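Local coordinates for protein peptide ABC transporter permease (Staphylococcus hominis, PDB 6EXS) that probably carries peptides across the cell membrane, among them the thioalcohol-conjugated dipeptide that is a precursor of human underarm malodour, at residues L297-Q302 with L439-A444; M319-F324 with S395-I400; G371-G376 with I474-L479; L377-I382 with T461-F466. One frame throughout, in Å; residues are numbered along the deposited sequence.

Contact 1: L297-Q302 with L439-A444; sequences LFWSIQ and LTNASA. With C3H (2-[[(2~{R})-2-azanyl-3-[(3~{S})-3-methyl-1-oxidanyl-hexan-3-yl]sulfanyl-propanoyl]amino]ethanoic acid), chain O.
Beside the ligand pocket of this POT-family transporter, a major facilitator superfamily fold, Trp299 of helix 279-302 meets Asn441 of helix 430-451. The two helices cross at 52°, with their local axes 8.1 Å apart. Asn441 has CG anti to its own backbone N (chi1 -166°), which carries the side chain over one face of the indole. Its CB lies above the five-membered ring, 4.3 Å from the centroid, in a CH-pi contact, while ND2 comes to 3.3 Å from Trp299 CD2. The amide does not lie flat on the ring; the planes are 67° apart, and ND2 makes its hydrogen bond to Glu303 OE2. Phe298 presses CD2 against the opposite face, so the indole lies between the edge of Phe298 on one face and the Asn441 side chain on the other. Thr440 stands at the pyrrole edge, near the ring plane, with OG1 3.5 Å from Trp299 CD1; that hydroxyl is bonded to Trp437 O. Behind the ring the helices close up on Ala444, whose CB touches Trp299 CB at 3.7 Å and Ser300 N at 3.5 Å. At its benzo edge the indole borders the ligand pocket: Gln302, a residue of that pocket, has OE1 in the ring plane and NE2 3.3 Å from the sulfur of the bound conjugate.

Contact 2: M319-F324 with S395-I400; sequences MQLNLF and SVNWVI. With OLC ((2R)-2,3-dihydroxypropyl (9Z)-octadec-9-enoate), chain H; OLC ((2R)-2,3-dihydroxypropyl (9Z)-octadec-9-enoate), chain B.
Asn397, in the first turn of helix 396-418, sets its amide against strand 320-323 of the beta-hairpin 320-329 and bonds both backbone polar groups of Asn322, much as a neighbouring strand would. CG lies beside the backbone N of Asn397 (chi1 -68°), and this brings both ends of the amide to the strand. Asn322 N donates to Asn397 OD1 at 3.1 Å, nearly straight at 166° and in the carbonyl plane, on a lone pair. The return bond, Asn397 ND2 to Asn322 O, is 2.8 Å long, but its donor is tilted 32° from the carbonyl plane. These two bonds, one at each end, set the rotation of the amide. ND2 has a second acceptor in O19, the ester carbonyl oxygen of a monoolein molecule (chain B). Around this polar centre the apolar groups cross one another. Leu321 CD1 meets Ile400 CD1 at 3.7 Å, the side chains running at about a right angle, and also lies against Asn397 OD1. Val396 points at the strand; CG1, in the crowded position between N and C, rests 3.5 Å from Gln320 C, while CG2 turns to Met319 SD at 3.9 Å. Ser395 is the N-cap: its OG accepts from Asn397 N, steadying the residue that grips the strand. The same OG donates to a water, 2.7 Å away, which in turn donates to Gln320 O.

Contact 3: G371-G376 with I474-L479; sequences GTLLAG and ITLIIL. With OLC ((2R)-2,3-dihydroxypropyl (9Z)-octadec-9-enoate), chain F.
In an antiparallel pair of transmembrane helices of the major facilitator fold, Thr372 and Leu373 of helix 364-389 pack on Thr475 of helix 460-479. The helices run at 161° to each other with local axes 9.9 Å apart, a loose spacing bridged by side chains. Thr475 stands in the middle and shows a different branch to each partner. The methyl CG2 of Thr372 packs closely against Thr475 OG1, 3.2 Å away, and Thr475 CG2 meets Leu373 CG at 3.6 Å. With OG1 beside the backbone N (chi1 -56°), the Thr475 hydroxyl reaches back along its own helix to Ala471 O. Thr372 OG1 is likewise bonded to Phe368 O and also to Leu294 O of helix 279-302, which ties in a third helix. Leu373 then spreads outward, CD2 to Leu476 CG at 4.4 Å and CD1 to Leu479 CD2 at 4.5 Å. One residue on, Leu374 CD2 touches the acyl chain of a monoolein (chain F). The threonines meet methyl to hydroxyl, and each hydroxyl bonds backbone carbonyl oxygen instead of the other threonine; between these two segments the contact is van der Waals packing, of methyls, leucine side chains and one hydroxyl oxygen.

Contact 4: L377-I382 with T461-F466; sequences LSYILI and TNYFIF. With OLC ((2R)-2,3-dihydroxypropyl (9Z)-octadec-9-enoate), chain F.
Tyr379 is the first residue of 377-382 to meet helix 460-479, which runs antiparallel to helix 364-389 in this transmembrane bundle (152°, local axes 7.6 Å apart). Its CB lies 3.4 Å from Phe464 O, and its ring offers a face to the edge of Phe464 in a T-shaped pair: CD1 of Phe464 stands over the centre of the tyrosine ring, centroids 4.7 Å apart and planes at 82°. Tyr463 CE1 comes to 4.3 Å from Tyr379 CE2, and both tyrosine hydroxyls bond Gln304 OE1, so one amide oxygen holds the ends of two rings from different helices. Next, Ile380 folds at chi2 (-60°) to lay CD1 on the backbone of the other helix, 3.5 Å from Ile465 O; the same methyl meets Ile465 CG2 at 4.1 Å. A half-turn further, Ile382 puts CG2 over a face of Phe464, 3.8 Å from the ring centroid, so this phenyl gives its edge to Tyr379 and its face to an isoleucine. Helix 309-316 closes this corner through Tyr312, which touches Ile382 and meets Phe464 edge-to-face; helix 396-418 packs along Ser378 and Leu381, and the acyl chain of a monoolein (chain F) also runs past Leu381.

In the fold
Contact 1 lies deepest, about 9 Å from the chain centre, whereas contact 2 is farthest out at about 27 Å; contacts 1, 2 and 4 are buried and contact 3 only partly so. Paired backbone-to-amide hydrogen bonds and lipid headgroups mark contact 2, where a hairpin meets a helix start. The other three are helix-to-helix packing. Contacts 3 and 4 are consecutive parts of one antiparallel interface between helices 364-389 and 460-479: threonines and leucines at a wider spacing in contact 3, interlocked aromatic rings at closer range in contact 4. Helix 279-302 of contact 1 leans on both, Phe298 against Ala375 and Ile301 against Tyr379. Contact 2 touches contact 4 through Val399 and Ile382.

Contact 1: L297-Q302 with L439-A444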
# COMPACT_ATOMS: atom_id res chain seq x y z
N LEU A 297 -8.37 7.77 -7.91
CA LEU A 297 -8.36 9.19 -7.56
C LEU A 297 -8.15 9.37 -6.06
O LEU A 297 -7.48 10.32 -5.65
CB LEU A 297 -9.66 9.90 -7.99
CG LEU A 297 -9.95 10.12 -9.48
CD1 LEU A 297 -11.40 10.46 -9.67
CD2 LEU A 297 -9.06 11.22 -10.08
N PHE A 298 -8.72 8.46 -5.23
CA PHE A 298 -8.56 8.52 -3.78
C PHE A 298 -7.11 8.22 -3.36
O PHE A 298 -6.53 9.00 -2.59
CB PHE A 298 -9.53 7.58 -3.02
CG PHE A 298 -9.23 7.62 -1.54
CD1 PHE A 298 -9.77 8.63 -0.74
CD2 PHE A 298 -8.31 6.75 -0.98
CE1 PHE A 298 -9.41 8.73 0.60
CE2 PHE A 298 -7.96 6.86 0.36
CZ PHE A 298 -8.50 7.86 1.13
N TRP A 299 -6.55 7.07 -3.82
CA TRP A 299 -5.19 6.66 -3.48
C TRP A 299 -4.12 7.55 -4.08
O TRP A 299 -3.04 7.63 -3.51
CB TRP A 299 -4.92 5.18 -3.80
CG TRP A 299 -5.79 4.24 -3.03
CD1 TRP A 299 -6.75 3.42 -3.54
CD2 TRP A 299 -5.84 4.09 -1.61
NE1 TRP A 299 -7.37 2.73 -2.52
CE2 TRP A 299 -6.83 3.12 -1.32
CE3 TRP A 299 -5.09 4.63 -0.54
CZ2 TRP A 299 -7.12 2.71 -0.02
CZ3 TRP A 299 -5.38 4.23 0.75
CH2 TRP A 299 -6.40 3.29 1.01
N SER A 300 -4.42 8.27 -5.18
CA SER A 300 -3.44 9.19 -5.78
C SER A 300 -3.13 10.31 -4.77
O SER A 300 -1.96 10.51 -4.43
CB SER A 300 -3.95 9.76 -7.10
OG SER A 300 -3.10 10.79 -7.60
N ILE A 301 -4.19 10.94 -4.23
CA ILE A 301 -4.11 11.99 -3.23
C ILE A 301 -3.63 11.42 -1.89
O ILE A 301 -2.68 11.96 -1.33
CB ILE A 301 -5.43 12.81 -3.14
CG1 ILE A 301 -5.62 13.64 -4.44
CG2 ILE A 301 -5.42 13.72 -1.89
CD1 ILE A 301 -6.96 14.35 -4.59
N GLN A 302 -4.24 10.32 -1.43
CA GLN A 302 -3.84 9.67 -0.17
C GLN A 302 -2.35 9.24 -0.13
O GLN A 302 -1.67 9.56 0.83
CB GLN A 302 -4.77 8.48 0.15
CG GLN A 302 -4.73 8.04 1.61
CD GLN A 302 -3.54 7.17 1.97
OE1 GLN A 302 -2.98 6.45 1.15
NE2 GLN A 302 -3.15 7.20 3.22
N LEU A 439 -5.06 -2.96 -7.58
CA LEU A 439 -4.59 -2.12 -8.66
C LEU A 439 -5.07 -0.67 -8.56
O LEU A 439 -4.41 0.20 -9.12
CB LEU A 439 -4.91 -2.72 -10.04
CG LEU A 439 -3.85 -3.69 -10.58
CD1 LEU A 439 -4.35 -4.40 -11.81
CD2 LEU A 439 -2.54 -2.97 -10.91
N THR A 440 -6.18 -0.38 -7.82
CA THR A 440 -6.62 1.01 -7.61
C THR A 440 -5.49 1.75 -6.89
O THR A 440 -5.29 2.93 -7.16
CB THR A 440 -7.96 1.12 -6.84
OG1 THR A 440 -7.82 0.68 -5.49
CG2 THR A 440 -9.10 0.39 -7.51
N ASN A 441 -4.71 1.04 -6.04
CA ASN A 441 -3.56 1.59 -5.31
C ASN A 441 -2.26 1.51 -6.12
O ASN A 441 -1.55 2.51 -6.21
CB ASN A 441 -3.41 0.96 -3.92
CG ASN A 441 -2.46 1.74 -3.04
OD1 ASN A 441 -1.23 1.57 -3.09
ND2 ASN A 441 -2.99 2.67 -2.27
N ALA A 442 -1.97 0.34 -6.73
CA ALA A 442 -0.78 0.12 -7.57
C ALA A 442 -0.74 1.10 -8.77
O ALA A 442 0.31 1.67 -9.04
CB ALA A 442 -0.75 -1.31 -8.07
N SER A 443 -1.89 1.32 -9.44
CA SER A 443 -2.02 2.26 -10.56
C SER A 443 -1.93 3.72 -10.10
O SER A 443 -1.26 4.50 -10.77
CB SER A 443 -3.33 2.04 -11.31
OG SER A 443 -3.32 0.74 -11.86
N ALA A 444 -2.59 4.09 -8.97
CA ALA A 444 -2.53 5.45 -8.42
C ALA A 444 -1.09 5.85 -8.09
O ALA A 444 -0.68 6.94 -8.45
CB ALA A 444 -3.41 5.57 -7.19
O2 C3H O . -1.13 0.70 5.97
C11 C3H O . -1.92 1.37 6.53
O3 C3H O . -3.19 1.14 6.53
C10 C3H O . -1.60 2.62 7.30
N1 C3H O . -0.43 3.31 6.80
C9 C3H O . -0.51 4.18 5.80
O1 C3H O . -1.09 3.94 4.75
C8 C3H O . 0.12 5.52 5.98
N C3H O . 1.04 5.47 7.11
C7 C3H O . 0.91 5.92 4.74
S C3H O . 0.15 7.11 3.60
C3 C3H O . -0.02 8.80 4.40
C4 C3H O . 1.39 9.31 4.60
C5 C3H O . -0.85 8.62 5.67
C6 C3H O . -0.94 9.81 6.61
O C3H O . -0.40 9.54 7.86
C2 C3H O . -0.78 9.76 3.49
C1 C3H O . -2.09 10.28 4.04
C C3H O . -2.76 11.23 3.08

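Contact 2: M319-F324 with S395-I400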
# COMPACT_ATOMS: atom_id res chain seq x y z
N MET A 319 6.10 23.73 11.70
CA MET A 319 6.32 22.39 12.28
C MET A 319 6.08 22.39 13.79
O MET A 319 6.74 21.68 14.54
CB MET A 319 7.71 21.82 11.91
CG MET A 319 7.86 21.45 10.44
SD MET A 319 6.61 20.29 9.81
CE MET A 319 7.13 18.82 10.56
N GLN A 320 5.13 23.23 14.21
CA GLN A 320 4.82 23.46 15.62
C GLN A 320 3.33 23.20 15.92
O GLN A 320 2.48 24.04 15.63
CB GLN A 320 5.27 24.90 16.00
CG GLN A 320 5.22 25.24 17.48
CD GLN A 320 6.25 24.55 18.34
OE1 GLN A 320 7.31 24.12 17.87
NE2 GLN A 320 5.98 24.45 19.63
N LEU A 321 3.01 22.02 16.46
CA LEU A 321 1.63 21.66 16.83
C LEU A 321 1.17 22.64 17.92
O LEU A 321 1.95 22.94 18.83
CB LEU A 321 1.58 20.21 17.32
CG LEU A 321 0.24 19.59 17.69
CD1 LEU A 321 -0.73 19.55 16.50
CD2 LEU A 321 0.43 18.18 18.20
N ASN A 322 -0.03 23.22 17.77
CA ASN A 322 -0.54 24.19 18.73
C ASN A 322 -2.07 24.06 18.93
O ASN A 322 -2.86 24.56 18.11
CB ASN A 322 -0.10 25.61 18.33
CG ASN A 322 -0.46 26.68 19.32
OD1 ASN A 322 -0.76 26.43 20.49
ND2 ASN A 322 -0.44 27.91 18.87
N LEU A 323 -2.49 23.36 20.00
CA LEU A 323 -3.89 23.09 20.30
C LEU A 323 -4.28 23.53 21.70
O LEU A 323 -3.86 22.91 22.68
CB LEU A 323 -4.23 21.59 20.11
CG LEU A 323 -3.79 20.87 18.82
CD1 LEU A 323 -3.83 19.37 19.01
CD2 LEU A 323 -4.61 21.30 17.60
N PHE A 324 -5.12 24.58 21.79
CA PHE A 324 -5.67 25.12 23.04
C PHE A 324 -4.61 25.24 24.15
O PHE A 324 -4.77 24.64 25.22
CB PHE A 324 -6.89 24.30 23.52
CG PHE A 324 -7.95 24.02 22.47
CD1 PHE A 324 -8.93 24.96 22.18
CD2 PHE A 324 -7.95 22.82 21.77
CE1 PHE A 324 -9.89 24.70 21.20
CE2 PHE A 324 -8.91 22.57 20.79
CZ PHE A 324 -9.87 23.52 20.51
N SER A 395 0.79 27.60 10.27
CA SER A 395 0.80 26.57 11.28
C SER A 395 0.70 25.16 10.65
O SER A 395 -0.03 24.97 9.66
CB SER A 395 -0.33 26.81 12.28
OG SER A 395 -0.46 25.77 13.23
N VAL A 396 1.44 24.18 11.25
CA VAL A 396 1.43 22.75 10.86
C VAL A 396 0.01 22.16 11.07
O VAL A 396 -0.31 21.13 10.47
CB VAL A 396 2.54 21.94 11.59
CG1 VAL A 396 2.16 21.61 13.03
CG2 VAL A 396 2.89 20.67 10.82
N ASN A 397 -0.84 22.83 11.90
CA ASN A 397 -2.22 22.45 12.20
C ASN A 397 -3.03 22.32 10.91
O ASN A 397 -3.90 21.46 10.81
CB ASN A 397 -2.89 23.48 13.14
CG ASN A 397 -2.37 23.58 14.56
OD1 ASN A 397 -1.50 22.83 15.02
ND2 ASN A 397 -2.91 24.52 15.30
N TRP A 398 -2.68 23.16 9.90
CA TRP A 398 -3.27 23.16 8.56
C TRP A 398 -2.90 21.88 7.81
O TRP A 398 -3.79 21.22 7.28
CB TRP A 398 -2.83 24.40 7.77
CG TRP A 398 -3.46 25.69 8.24
CD1 TRP A 398 -2.81 26.78 8.74
CD2 TRP A 398 -4.86 26.01 8.26
NE1 TRP A 398 -3.72 27.76 9.06
CE2 TRP A 398 -4.98 27.32 8.77
CE3 TRP A 398 -6.03 25.32 7.89
CZ2 TRP A 398 -6.22 27.96 8.91
CZ3 TRP A 398 -7.26 25.95 8.02
CH2 TRP A 398 -7.35 27.25 8.55
N VAL A 399 -1.60 21.51 7.80
CA VAL A 399 -1.06 20.30 7.14
C VAL A 399 -1.68 19.06 7.79
O VAL A 399 -2.07 18.14 7.08
CB VAL A 399 0.50 20.25 7.15
CG1 VAL A 399 1.02 19.14 6.25
CG2 VAL A 399 1.10 21.59 6.75
N ILE A 400 -1.82 19.08 9.14
CA ILE A 400 -2.44 18.01 9.92
C ILE A 400 -3.94 17.88 9.56
O ILE A 400 -4.42 16.76 9.39
CB ILE A 400 -2.15 18.18 11.45
CG1 ILE A 400 -0.63 17.97 11.73
CG2 ILE A 400 -3.02 17.20 12.29
CD1 ILE A 400 -0.12 18.48 13.06
C9 OLC H . -12.46 18.51 16.62
C8 OLC H . -12.06 19.91 16.29
C24 OLC H . -2.48 27.84 16.08
C7 OLC H . -10.72 20.32 16.89
C6 OLC H . -10.25 21.71 16.45
C5 OLC H . -8.93 22.14 17.06
C4 OLC H . -8.43 23.50 16.59
C3 OLC H . -7.20 23.99 17.35
C2 OLC H . -6.67 25.32 16.86
C21 OLC H . -4.04 27.64 18.07
C1 OLC H . -5.77 26.00 17.85
C22 OLC H . -3.16 28.55 17.24
O19 OLC H . -5.76 25.78 19.03
O25 OLC H . -1.54 28.69 15.44
O23 OLC H . -3.87 29.69 16.78
O20 OLC H . -4.97 26.90 17.24
C18 OLC B . 0.56 11.17 16.57
C10 OLC B . -6.30 17.41 14.84
C9 OLC B . -6.64 18.37 13.98
C17 OLC B . -0.06 11.64 15.27
C11 OLC B . -4.99 17.21 15.57
C8 OLC B . -5.79 19.51 13.49
C24 OLC B . -5.31 30.84 11.94
C16 OLC B . -0.37 13.13 15.23
C12 OLC B . -4.48 15.76 15.51
C7 OLC B . -6.12 20.87 14.12
C15 OLC B . -1.76 13.52 15.69
C13 OLC B . -3.26 15.50 16.39
C6 OLC B . -7.39 21.57 13.63
C14 OLC B . -2.03 15.02 15.61
C5 OLC B . -7.30 22.29 12.28
C4 OLC B . -6.50 23.60 12.24
C3 OLC B . -7.16 24.81 12.89
C2 OLC B . -6.76 26.14 12.26
C21 OLC B . -4.09 28.67 12.42
C1 OLC B . -5.49 26.76 12.79
C22 OLC B . -4.18 30.16 12.68
O19 OLC B . -4.65 26.18 13.42
O25 OLC B . -5.10 30.83 10.53
O23 OLC B . -4.27 30.42 14.08
O20 OLC B . -5.40 28.05 12.44
O HOH W 1 1.56 26.44 14.87

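Contact 3: G371-G376 with I474-L479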
# COMPACT_ATOMS: atom_id res chain seq x y z
N GLY A 371 -15.65 9.40 -0.15
CA GLY A 371 -14.22 9.24 0.11
C GLY A 371 -13.33 10.06 -0.79
O GLY A 371 -12.45 10.77 -0.30
N THR A 372 -13.57 9.99 -2.12
CA THR A 372 -12.82 10.71 -3.17
C THR A 372 -13.03 12.22 -3.08
O THR A 372 -12.06 12.96 -3.24
CB THR A 372 -13.17 10.18 -4.56
OG1 THR A 372 -13.17 8.76 -4.53
CG2 THR A 372 -12.20 10.64 -5.60
N LEU A 373 -14.29 12.67 -2.84
CA LEU A 373 -14.62 14.09 -2.66
C LEU A 373 -13.84 14.63 -1.48
O LEU A 373 -13.26 15.71 -1.58
CB LEU A 373 -16.13 14.29 -2.41
CG LEU A 373 -17.06 14.28 -3.62
CD1 LEU A 373 -18.50 14.21 -3.17
CD2 LEU A 373 -16.84 15.50 -4.53
N LEU A 374 -13.78 13.84 -0.37
CA LEU A 374 -13.02 14.21 0.83
C LEU A 374 -11.51 14.26 0.56
O LEU A 374 -10.84 15.19 1.03
CB LEU A 374 -13.37 13.32 2.04
CG LEU A 374 -14.69 13.64 2.76
CD1 LEU A 374 -15.14 12.48 3.61
CD2 LEU A 374 -14.56 14.87 3.63
N ALA A 375 -10.98 13.31 -0.24
CA ALA A 375 -9.57 13.32 -0.65
C ALA A 375 -9.28 14.61 -1.46
O ALA A 375 -8.29 15.30 -1.17
CB ALA A 375 -9.23 12.10 -1.47
N GLY A 376 -10.18 14.98 -2.38
CA GLY A 376 -10.08 16.19 -3.18
C GLY A 376 -10.20 17.47 -2.36
O GLY A 376 -9.48 18.44 -2.62
N ILE A 474 -14.48 14.76 -11.55
CA ILE A 474 -14.68 13.37 -12.01
C ILE A 474 -15.65 12.63 -11.07
O ILE A 474 -16.51 11.87 -11.53
CB ILE A 474 -13.34 12.59 -12.21
CG1 ILE A 474 -12.39 13.35 -13.15
CG2 ILE A 474 -13.59 11.16 -12.73
CD1 ILE A 474 -10.96 12.90 -13.06
N THR A 475 -15.53 12.89 -9.75
CA THR A 475 -16.41 12.31 -8.75
C THR A 475 -17.83 12.81 -8.93
O THR A 475 -18.75 12.00 -8.89
CB THR A 475 -15.86 12.51 -7.33
OG1 THR A 475 -14.54 11.97 -7.28
CG2 THR A 475 -16.71 11.83 -6.28
N LEU A 476 -18.03 14.13 -9.15
CA LEU A 476 -19.36 14.69 -9.37
C LEU A 476 -20.01 14.16 -10.66
O LEU A 476 -21.23 13.96 -10.67
CB LEU A 476 -19.36 16.23 -9.34
CG LEU A 476 -19.14 16.89 -7.98
CD1 LEU A 476 -18.84 18.36 -8.15
CD2 LEU A 476 -20.35 16.70 -7.06
N ILE A 477 -19.20 13.90 -11.72
CA ILE A 477 -19.68 13.36 -13.00
C ILE A 477 -20.13 11.89 -12.81
O ILE A 477 -21.20 11.53 -13.30
CB ILE A 477 -18.66 13.58 -14.16
CG1 ILE A 477 -18.42 15.09 -14.41
CG2 ILE A 477 -19.13 12.90 -15.46
CD1 ILE A 477 -17.08 15.43 -15.00
N ILE A 478 -19.35 11.08 -12.07
CA ILE A 478 -19.67 9.67 -11.79
C ILE A 478 -20.88 9.56 -10.82
O ILE A 478 -21.78 8.75 -11.08
CB ILE A 478 -18.41 8.88 -11.32
CG1 ILE A 478 -17.41 8.71 -12.48
CG2 ILE A 478 -18.76 7.51 -10.68
CD1 ILE A 478 -15.98 8.32 -12.10
N LEU A 479 -20.89 10.37 -9.73
CA LEU A 479 -21.92 10.42 -8.68
C LEU A 479 -23.36 10.47 -9.20
O LEU A 479 -24.22 9.81 -8.63
CB LEU A 479 -21.66 11.58 -7.70
CG LEU A 479 -22.55 11.75 -6.44
CD1 LEU A 479 -22.68 10.45 -5.65
CD2 LEU A 479 -22.02 12.85 -5.54
C18 OLC F . -16.48 15.00 7.65
C10 OLC F . -12.36 22.52 2.18
C9 OLC F . -11.67 23.65 2.10
C17 OLC F . -16.63 16.15 6.68
C11 OLC F . -13.37 22.13 3.23
C8 OLC F . -11.71 24.82 3.05
C24 OLC F . -4.38 35.16 6.21
C16 OLC F . -15.36 16.97 6.49
C12 OLC F . -13.21 20.71 3.75
C7 OLC F . -10.66 25.89 2.75
C15 OLC F . -15.55 18.17 5.58
C13 OLC F . -14.46 20.16 4.43
C6 OLC F . -10.52 26.95 3.82
C14 OLC F . -14.26 18.82 5.10
C5 OLC F . -9.59 28.10 3.46
C4 OLC F . -8.14 27.89 3.88
C3 OLC F . -7.62 28.94 4.86
C2 OLC F . -6.90 30.11 4.20
C21 OLC F . -4.63 32.83 5.31
C1 OLC F . -6.15 30.98 5.17
C22 OLC F . -5.09 34.26 5.22
O19 OLC F . -6.08 30.79 6.35
O25 OLC F . -3.00 35.33 5.89
O23 OLC F . -4.92 34.76 3.89
O20 OLC F . -5.55 32.01 4.54

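Contact 4: L377-I382 with T461-F466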
# COMPACT_ATOMS: atom_id res chain seq x y z
N LEU A 377 -11.11 17.47 -1.36
CA LEU A 377 -11.34 18.59 -0.43
C LEU A 377 -10.14 18.84 0.49
O LEU A 377 -9.94 19.97 0.92
CB LEU A 377 -12.62 18.40 0.39
CG LEU A 377 -13.92 18.65 -0.36
CD1 LEU A 377 -15.06 17.84 0.23
CD2 LEU A 377 -14.26 20.16 -0.43
N SER A 378 -9.33 17.79 0.77
CA SER A 378 -8.13 17.87 1.59
C SER A 378 -7.00 18.58 0.83
O SER A 378 -6.18 19.26 1.46
CB SER A 378 -7.71 16.48 2.09
OG SER A 378 -7.02 15.72 1.11
N TYR A 379 -6.98 18.45 -0.52
CA TYR A 379 -6.03 19.12 -1.41
C TYR A 379 -6.46 20.57 -1.74
O TYR A 379 -5.61 21.44 -1.84
CB TYR A 379 -5.73 18.28 -2.67
CG TYR A 379 -4.41 17.54 -2.60
CD1 TYR A 379 -3.90 17.09 -1.38
CD2 TYR A 379 -3.69 17.25 -3.76
CE1 TYR A 379 -2.68 16.41 -1.31
CE2 TYR A 379 -2.48 16.55 -3.70
CZ TYR A 379 -1.98 16.14 -2.48
OH TYR A 379 -0.79 15.47 -2.40
N ILE A 380 -7.79 20.84 -1.82
CA ILE A 380 -8.32 22.20 -1.99
C ILE A 380 -8.03 22.99 -0.70
O ILE A 380 -7.65 24.16 -0.78
CB ILE A 380 -9.85 22.19 -2.36
CG1 ILE A 380 -10.12 21.58 -3.77
CG2 ILE A 380 -10.52 23.56 -2.19
CD1 ILE A 380 -9.47 22.27 -5.00
N LEU A 381 -8.17 22.34 0.48
CA LEU A 381 -7.88 22.94 1.79
C LEU A 381 -6.43 23.43 1.86
O LEU A 381 -6.23 24.63 2.03
CB LEU A 381 -8.22 21.95 2.94
CG LEU A 381 -7.97 22.33 4.44
CD1 LEU A 381 -6.52 22.08 4.89
CD2 LEU A 381 -8.50 23.70 4.82
N ILE A 382 -5.43 22.53 1.68
CA ILE A 382 -4.00 22.88 1.76
C ILE A 382 -3.60 23.89 0.64
O ILE A 382 -2.88 24.85 0.93
CB ILE A 382 -3.07 21.63 1.86
CG1 ILE A 382 -1.65 22.01 2.33
CG2 ILE A 382 -3.05 20.79 0.58
CD1 ILE A 382 -1.52 22.56 3.78
N THR A 461 1.35 25.09 -4.82
CA THR A 461 -0.02 25.49 -4.44
C THR A 461 -1.03 25.25 -5.55
O THR A 461 -2.14 24.78 -5.28
CB THR A 461 -0.07 26.93 -3.93
OG1 THR A 461 0.64 27.76 -4.84
CG2 THR A 461 0.50 27.06 -2.53
N ASN A 462 -0.67 25.58 -6.81
CA ASN A 462 -1.53 25.38 -7.97
C ASN A 462 -1.71 23.89 -8.22
O ASN A 462 -2.79 23.49 -8.65
CB ASN A 462 -0.97 26.06 -9.22
CG ASN A 462 -0.79 27.56 -9.13
OD1 ASN A 462 -1.17 28.22 -8.16
ND2 ASN A 462 -0.20 28.12 -10.17
N TYR A 463 -0.66 23.08 -7.92
CA TYR A 463 -0.67 21.62 -8.03
C TYR A 463 -1.75 21.00 -7.10
O TYR A 463 -2.52 20.16 -7.55
CB TYR A 463 0.74 21.06 -7.75
CG TYR A 463 0.83 19.55 -7.62
CD1 TYR A 463 0.70 18.93 -6.37
CD2 TYR A 463 1.14 18.75 -8.72
CE1 TYR A 463 0.82 17.55 -6.23
CE2 TYR A 463 1.30 17.37 -8.58
CZ TYR A 463 1.12 16.77 -7.34
OH TYR A 463 1.26 15.42 -7.19
N PHE A 464 -1.82 21.43 -5.82
CA PHE A 464 -2.82 20.96 -4.86
C PHE A 464 -4.24 21.33 -5.30
O PHE A 464 -5.14 20.50 -5.18
CB PHE A 464 -2.55 21.52 -3.44
CG PHE A 464 -1.35 20.98 -2.69
CD1 PHE A 464 -1.21 19.61 -2.47
CD2 PHE A 464 -0.42 21.84 -2.13
CE1 PHE A 464 -0.12 19.12 -1.76
CE2 PHE A 464 0.67 21.34 -1.40
CZ PHE A 464 0.82 19.98 -1.23
N ILE A 465 -4.43 22.56 -5.83
CA ILE A 465 -5.73 23.04 -6.31
C ILE A 465 -6.15 22.27 -7.57
O ILE A 465 -7.28 21.80 -7.63
CB ILE A 465 -5.79 24.59 -6.45
CG1 ILE A 465 -5.50 25.28 -5.10
CG2 ILE A 465 -7.16 25.06 -7.00
CD1 ILE A 465 -4.93 26.70 -5.20
N PHE A 466 -5.24 22.11 -8.55
CA PHE A 466 -5.49 21.40 -9.81
C PHE A 466 -5.87 19.92 -9.58
O PHE A 466 -6.87 19.46 -10.14
CB PHE A 466 -4.31 21.55 -10.80
CG PHE A 466 -4.30 20.61 -11.98
CD1 PHE A 466 -5.21 20.75 -13.02
CD2 PHE A 466 -3.35 19.59 -12.07
CE1 PHE A 466 -5.20 19.88 -14.12
CE2 PHE A 466 -3.34 18.72 -13.17
CZ PHE A 466 -4.26 18.87 -14.18
C18 OLC F . -16.48 15.00 7.65
C10 OLC F . -12.36 22.52 2.18
C9 OLC F . -11.67 23.65 2.10
C17 OLC F . -16.63 16.15 6.68
C11 OLC F . -13.37 22.13 3.23
C8 OLC F . -11.71 24.82 3.05
C24 OLC F . -4.38 35.16 6.21
C16 OLC F . -15.36 16.97 6.49
C12 OLC F . -13.21 20.71 3.75
C7 OLC F . -10.66 25.89 2.75
C15 OLC F . -15.55 18.17 5.58
C13 OLC F . -14.46 20.16 4.43
C6 OLC F . -10.52 26.95 3.82
C14 OLC F . -14.26 18.82 5.10
C5 OLC F . -9.59 28.10 3.46
C4 OLC F . -8.14 27.89 3.88
C3 OLC F . -7.62 28.94 4.86
C2 OLC F . -6.90 30.11 4.20
C21 OLC F . -4.63 32.83 5.31
C1 OLC F . -6.15 30.98 5.17
C22 OLC F . -5.09 34.26 5.22
O19 OLC F . -6.08 30.79 6.35
O25 OLC F . -3.00 35.33 5.89
O23 OLC F . -4.92 34.76 3.89
O20 OLC F . -5.55 32.01 4.54